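Nitrite reductase (PDB 2DV6) probably catalyses the one-electron reduction of nitrite to nitric oxide in denitrification, using bound copper and electrons from a cytochrome c. Local coordinates at residues G283-V288 / T348-F353; E369-V374 / V401-D406. One frame throughout, in Å; residues are numbered along the deposited sequence.

Interaction 1: G283-V288 / T348-F353; sequences GGLPQV and TVRIFF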
loop_
_atom_site.group_PDB
_atom_site.type_symbol
_atom_site.label_atom_id
_atom_site.label_comp_id
_atom_site.label_asym_id
_atom_site.label_seq_id
_atom_site.Cartn_x
_atom_site.Cartn_y
_atom_site.Cartn_z
ATOM N N GLY A 283 21.553 56.551 26.502
ATOM C CA GLY A 283 21.009 57.701 25.758
ATOM C C GLY A 283 19.731 57.480 24.933
ATOM O O GLY A 283 19.250 58.403 24.257
ATOM N N GLY A 284 19.185 56.257 24.957
ATOM C CA GLY A 284 18.071 55.906 24.080
ATOM C C GLY A 284 18.611 55.586 22.695
ATOM O O GLY A 284 19.780 55.847 22.402
ATOM N N LEU A 285 17.763 54.989 21.859
ATOM C CA LEU A 285 18.069 54.756 20.447
ATOM C C LEU A 285 17.905 56.062 19.653
ATOM O O LEU A 285 17.148 56.959 20.079
ATOM C CB LEU A 285 17.118 53.686 19.879
ATOM C CG LEU A 285 17.184 52.272 20.494
ATOM C CD1 LEU A 285 16.057 51.392 20.003
ATOM C CD2 LEU A 285 18.540 51.627 20.220
ATOM N N PRO A 286 18.567 56.163 18.476
ATOM C CA PRO A 286 18.353 57.315 17.610
ATOM C C PRO A 286 16.863 57.571 17.443
ATOM O O PRO A 286 16.065 56.625 17.358
ATOM C CB PRO A 286 18.977 56.877 16.269
ATOM C CG PRO A 286 20.069 55.910 16.692
ATOM C CD PRO A 286 19.533 55.203 17.896
ATOM N N GLN A 287 16.493 58.845 17.434
ATOM C CA GLN A 287 15.102 59.234 17.321
ATOM C C GLN A 287 14.636 59.018 15.904
ATOM O O GLN A 287 15.358 59.251 14.938
ATOM C CB GLN A 287 14.916 60.698 17.709
ATOM C CG GLN A 287 15.364 60.986 19.153
ATOM C CD GLN A 287 14.213 61.367 20.091
ATOM O OE1 GLN A 287 14.333 62.347 20.855
ATOM N NE2 GLN A 287 13.093 60.604 20.039
ATOM N N VAL A 288 13.394 58.612 15.787
ATOM C CA VAL A 288 12.885 58.141 14.538
ATOM C C VAL A 288 11.450 58.653 14.560
ATOM O O VAL A 288 10.944 58.957 15.626
ATOM C CB VAL A 288 13.068 56.590 14.615
ATOM C CG1 VAL A 288 11.777 55.806 14.603
ATOM C CG2 VAL A 288 14.229 56.096 13.714
ATOM N N THR A 348 11.364 58.705 8.858
ATOM C CA THR A 348 12.314 57.695 9.226
ATOM C C THR A 348 11.554 56.736 10.138
ATOM O O THR A 348 10.914 57.157 11.120
ATOM C CB THR A 348 13.561 58.291 9.911
ATOM O OG1 THR A 348 14.290 59.045 8.939
ATOM C CG2 THR A 348 14.493 57.188 10.409
ATOM N N VAL A 349 11.645 55.457 9.790
ATOM C CA VAL A 349 10.879 54.390 10.394
ATOM C C VAL A 349 11.819 53.329 11.004
ATOM O O VAL A 349 12.923 53.092 10.521
ATOM C CB VAL A 349 9.934 53.823 9.321
ATOM C CG1 VAL A 349 9.773 52.370 9.405
ATOM C CG2 VAL A 349 8.591 54.574 9.339
ATOM N N ARG A 350 11.382 52.714 12.089
ATOM C CA ARG A 350 12.178 51.686 12.754
ATOM C C ARG A 350 11.279 50.464 12.913
ATOM O O ARG A 350 10.147 50.597 13.334
ATOM C CB ARG A 350 12.643 52.190 14.119
ATOM C CG ARG A 350 13.067 51.089 15.117
ATOM C CD ARG A 350 14.317 51.546 15.765
ATOM N NE ARG A 350 13.996 52.543 16.728
ATOM C CZ ARG A 350 14.714 53.619 16.997
ATOM N NH1 ARG A 350 14.247 54.395 17.944
ATOM N NH2 ARG A 350 15.868 53.895 16.366
ATOM N N ILE A 351 11.775 49.289 12.545
ATOM C CA ILE A 351 11.049 48.031 12.822
ATOM C C ILE A 351 11.903 47.238 13.820
ATOM O O ILE A 351 13.098 46.996 13.579
ATOM C CB ILE A 351 10.773 47.212 11.543
ATOM C CG1 ILE A 351 9.956 48.027 10.526
ATOM C CG2 ILE A 351 10.053 45.843 11.867
ATOM C CD1 ILE A 351 9.812 47.351 9.139
ATOM N N PHE A 352 11.309 46.881 14.947
ATOM C CA PHE A 352 11.922 45.913 15.874
ATOM C C PHE A 352 11.433 44.562 15.374
ATOM O O PHE A 352 10.221 44.294 15.408
ATOM C CB PHE A 352 11.445 46.125 17.314
ATOM C CG PHE A 352 11.856 47.458 17.915
ATOM C CD1 PHE A 352 10.953 48.534 17.946
ATOM C CD2 PHE A 352 13.134 47.628 18.477
ATOM C CE1 PHE A 352 11.314 49.769 18.546
ATOM C CE2 PHE A 352 13.502 48.858 19.081
ATOM C CZ PHE A 352 12.614 49.921 19.089
ATOM N N PHE A 353 12.360 43.764 14.840
ATOM C CA PHE A 353 11.987 42.498 14.204
ATOM C C PHE A 353 12.579 41.298 14.975
ATOM O O PHE A 353 13.778 41.250 15.169
ATOM C CB PHE A 353 12.427 42.456 12.736
ATOM C CG PHE A 353 12.110 41.133 12.082
ATOM C CD1 PHE A 353 10.788 40.779 11.804
ATOM C CD2 PHE A 353 13.111 40.205 11.838
ATOM C CE1 PHE A 353 10.492 39.543 11.242
ATOM C CE2 PHE A 353 12.811 38.962 11.270
ATOM C CZ PHE A 353 11.525 38.633 10.980
HETATM O O HOH W 1 14.359 56.554 20.091
#
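The polar core of this contact is an end-on grip: the guanidinium of Arg350 reaches out from strand 348-357 and takes the carbonyl oxygen of Pro286 between its two terminal nitrogens. NH1 and NH2 each donate to Pro286 O at 2.9 Å, both with an N-H...O angle of 140°, since a single acceptor cannot lie straight ahead of two hydrogens. The oxygen sits close to the guanidinium plane. Water 1 donates to Leu285 O at 2.8 Å and weakly accepts from Arg350 NH1, tying the same group to the neighbouring carbonyl. Beyond the loop, NH1 also forms a salt bridge with Glu291, which helps fix the rotation of the guanidinium.

Apolar contacts clamp the flat group from both faces. Leu285 covers one face, its CD1 over the centre, while Val288 CG2 lies over the opposite face near the rim. Arg350 starts with CG anti to its backbone N (chi1 160°), then bends at chi2 and chi3, which brings its planar end between the two aliphatic residues. Leu285 CD1 continues to the ring edge of Phe352, 3.7 Å from CE2. At the other end Val288 CG1 rests 3.7 Å from Arg350 CB, and Val288 CG2 meets Thr348 CG2 tightly at 3.5 Å, the two side chains crossing nearly at right angles.

The loop between strands 274-280 and 290-299 is held here, with Leu285 also touching Leu278 and Phe352 touching Leu276. This is an interdomain linker packed, through an arginine-to-carbonyl hydrogen-bond pair, against a strand of the following cupredoxin-type beta sandwich.

Interaction 2: E369-V374 / V401-D406; sequences EIFDHV and VDFKID. With K (potassium ion), chain J.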
loop_
_atom_site.group_PDB
_atom_site.type_symbol
_atom_site.label_atom_id
_atom_site.label_comp_id
_atom_site.label_asym_id
_atom_site.label_seq_id
_atom_site.Cartn_x
_atom_site.Cartn_y
_atom_site.Cartn_z
ATOM N N GLU A 369 12.315 48.952 -0.503
ATOM C CA GLU A 369 13.094 49.829 0.359
ATOM C C GLU A 369 14.421 49.169 0.742
ATOM O O GLU A 369 14.643 48.001 0.423
ATOM C CB GLU A 369 12.282 50.224 1.614
ATOM C CG GLU A 369 11.712 51.626 1.574
ATOM C CD GLU A 369 12.796 52.705 1.555
ATOM O OE1 GLU A 369 12.473 53.897 1.333
ATOM O OE2 GLU A 369 13.998 52.394 1.744
ATOM N N ILE A 370 15.301 49.929 1.407
ATOM C CA ILE A 370 16.654 49.497 1.778
ATOM C C ILE A 370 16.879 49.915 3.242
ATOM O O ILE A 370 16.478 51.006 3.635
ATOM C CB ILE A 370 17.733 50.165 0.881
ATOM C CG1 ILE A 370 17.415 49.923 -0.601
ATOM C CG2 ILE A 370 19.168 49.680 1.262
ATOM C CD1 ILE A 370 18.257 50.711 -1.600
ATOM N N PHE A 371 17.442 49.038 4.061
ATOM C CA PHE A 371 17.736 49.418 5.435
ATOM C C PHE A 371 18.939 50.359 5.512
ATOM O O PHE A 371 20.030 50.007 5.094
ATOM C CB PHE A 371 17.964 48.181 6.309
ATOM C CG PHE A 371 16.858 47.136 6.191
ATOM C CD1 PHE A 371 17.172 45.809 5.925
ATOM C CD2 PHE A 371 15.513 47.488 6.405
ATOM C CE1 PHE A 371 16.143 44.840 5.838
ATOM C CE2 PHE A 371 14.503 46.543 6.326
ATOM C CZ PHE A 371 14.811 45.218 6.047
ATOM N N ASP A 372 18.706 51.563 6.038
ATOM C CA ASP A 372 19.753 52.541 6.253
ATOM C C ASP A 372 20.664 52.001 7.347
ATOM O O ASP A 372 21.869 52.031 7.183
ATOM C CB ASP A 372 19.163 53.897 6.657
ATOM C CG ASP A 372 18.394 54.603 5.494
ATOM O OD1 ASP A 372 18.684 54.338 4.295
ATOM O OD2 ASP A 372 17.485 55.429 5.798
ATOM N N HIS A 373 20.075 51.480 8.432
ATOM C CA HIS A 373 20.838 50.901 9.549
ATOM C C HIS A 373 20.278 49.557 9.960
ATOM O O HIS A 373 19.056 49.392 10.115
ATOM C CB HIS A 373 20.884 51.833 10.785
ATOM C CG HIS A 373 21.461 53.181 10.480
ATOM N ND1 HIS A 373 22.822 53.403 10.359
ATOM C CD2 HIS A 373 20.861 54.360 10.177
ATOM C CE1 HIS A 373 23.032 54.675 10.056
ATOM N NE2 HIS A 373 21.860 55.271 9.915
ATOM N N VAL A 374 21.194 48.606 10.153
ATOM C CA VAL A 374 20.851 47.285 10.653
ATOM C C VAL A 374 21.667 47.039 11.905
ATOM O O VAL A 374 22.923 47.118 11.881
ATOM C CB VAL A 374 21.162 46.184 9.592
ATOM C CG1 VAL A 374 21.067 44.801 10.229
ATOM C CG2 VAL A 374 20.222 46.325 8.417
ATOM N N VAL A 401 15.893 47.531 12.449
ATOM C CA VAL A 401 16.208 48.152 11.153
ATOM C C VAL A 401 15.559 49.532 11.132
ATOM O O VAL A 401 14.436 49.690 11.647
ATOM C CB VAL A 401 15.798 47.259 9.945
ATOM C CG1 VAL A 401 16.559 45.889 9.991
ATOM C CG2 VAL A 401 14.294 47.048 9.886
ATOM N N ASP A 402 16.283 50.525 10.616
ATOM C CA ASP A 402 15.781 51.912 10.465
ATOM C C ASP A 402 15.943 52.243 8.992
ATOM O O ASP A 402 16.953 51.878 8.393
ATOM C CB ASP A 402 16.636 52.959 11.221
ATOM C CG ASP A 402 16.591 52.813 12.746
ATOM O OD1 ASP A 402 17.451 53.435 13.432
ATOM O OD2 ASP A 402 15.724 52.066 13.273
ATOM N N PHE A 403 14.982 52.977 8.429
ATOM C CA PHE A 403 15.121 53.514 7.095
ATOM C C PHE A 403 14.193 54.705 6.889
ATOM O O PHE A 403 13.081 54.762 7.421
ATOM C CB PHE A 403 14.837 52.454 6.035
ATOM C CG PHE A 403 13.574 51.696 6.260
ATOM C CD1 PHE A 403 12.454 51.955 5.485
ATOM C CD2 PHE A 403 13.508 50.680 7.238
ATOM C CE1 PHE A 403 11.288 51.244 5.660
ATOM C CE2 PHE A 403 12.357 49.956 7.428
ATOM C CZ PHE A 403 11.235 50.233 6.630
ATOM N N LYS A 404 14.684 55.658 6.112
ATOM C CA LYS A 404 13.871 56.771 5.668
ATOM C C LYS A 404 13.036 56.333 4.476
ATOM O O LYS A 404 13.549 55.734 3.528
ATOM C CB LYS A 404 14.752 57.982 5.309
ATOM C CG LYS A 404 13.920 59.123 4.740
ATOM C CD LYS A 404 14.713 60.384 4.588
ATOM C CE LYS A 404 13.913 61.400 3.758
ATOM N NZ LYS A 404 14.301 62.786 4.141
ATOM N N ILE A 405 11.744 56.611 4.538
ATOM C CA ILE A 405 10.858 56.352 3.418
ATOM C C ILE A 405 10.822 57.533 2.433
ATOM O O ILE A 405 10.153 58.520 2.678
ATOM C CB ILE A 405 9.456 56.004 3.930
ATOM C CG1 ILE A 405 9.535 54.757 4.829
ATOM C CG2 ILE A 405 8.491 55.773 2.764
ATOM C CD1 ILE A 405 8.290 54.553 5.659
ATOM N N ASP A 406 11.541 57.423 1.320
ATOM C CA ASP A 406 11.705 58.556 0.403
ATOM C C ASP A 406 10.474 58.840 -0.442
ATOM O O ASP A 406 10.277 59.955 -0.892
ATOM C CB ASP A 406 12.893 58.341 -0.542
ATOM C CG ASP A 406 14.100 57.800 0.170
ATOM O OD1 ASP A 406 15.032 58.565 0.499
ATOM O OD2 ASP A 406 14.097 56.580 0.418
HETATM K K K J . 14.857 54.769 1.795
HETATM O O HOH W 2 16.502 53.492 2.978
HETATM O O HOH W 3 16.424 56.432 2.146
HETATM O O HOH W 4 16.065 53.867 -0.177
#
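Phe371 lays one ring face against Val401: CG1 of the valine stands 4.0 Å from the ring centroid, 8° off the normal, a CH-pi contact. The same ring turns its edge toward the face of Phe403 in an offset edge-to-face pair, with planes at 60° and centroids 5.9 Å apart. Phe403 CG lies between its backbone N and carbonyl carbon (chi1 49°), which sets the ring between Phe371 and the CG methylene of Glu369. Val374 and Val401 run side by side on the sheet face they share.

On the polar side, Asp372 reaches across to the backbone of the other strand. Its OD2 receives Lys404 N at 2.8 Å in a nearly straight bond, though the donor stands above the carboxylate plane; OD1 takes a hydrogen from water 2. Asp372 and His373 both face Asp402, a classic beta bulge: Asp402 O accepts from His373 N and weakly from Asp372 N, while Asp402 N returns a bond to His373 O.

Glu369 bends at chi2 and presents both carboxylate oxygens to the potassium ion, OE1 at 2.6 Å and OE2 at 2.5 Å. OE2 also accepts from Ile370 N on its anti side, steadying the chelating group. Lys404 O, Asp406 OD2 and waters 2, 3 and 4 complete seven bonds to the ion. Thr227 of a neighbouring subunit packs on both Glu369 and Asp406, placing the site at a subunit interface.

Glu369 OE1 and Asp406 OD2 lie 3.3 Å apart without a hydrogen bond; both bind the potassium, which probably offsets their mutual repulsion and joins the end of strand 397-404 to the chain entering strand 371-374.

How the interactions relate
Interactions 1 and 2 follow one another along the chain, the first closing at 348-353 before the second opens at 369-374, and their centres lie 10 Å apart. They share one mixed sheet, in which strand 348-357 of interaction 1 neighbours strand 397-404 of interaction 2. Backbone hydrogen bonds that are probable from Ile351 N to Val401 O (2.8 Å) and Val349 N to Phe403 O (2.9 Å) join them directly, and Val349 also packs on Ile405. The incoming loop 283-288 is thus connected through two adjacent strands to the potassium site, where the sheet meets a neighbouring subunit; interaction 1 itself touches no other chain.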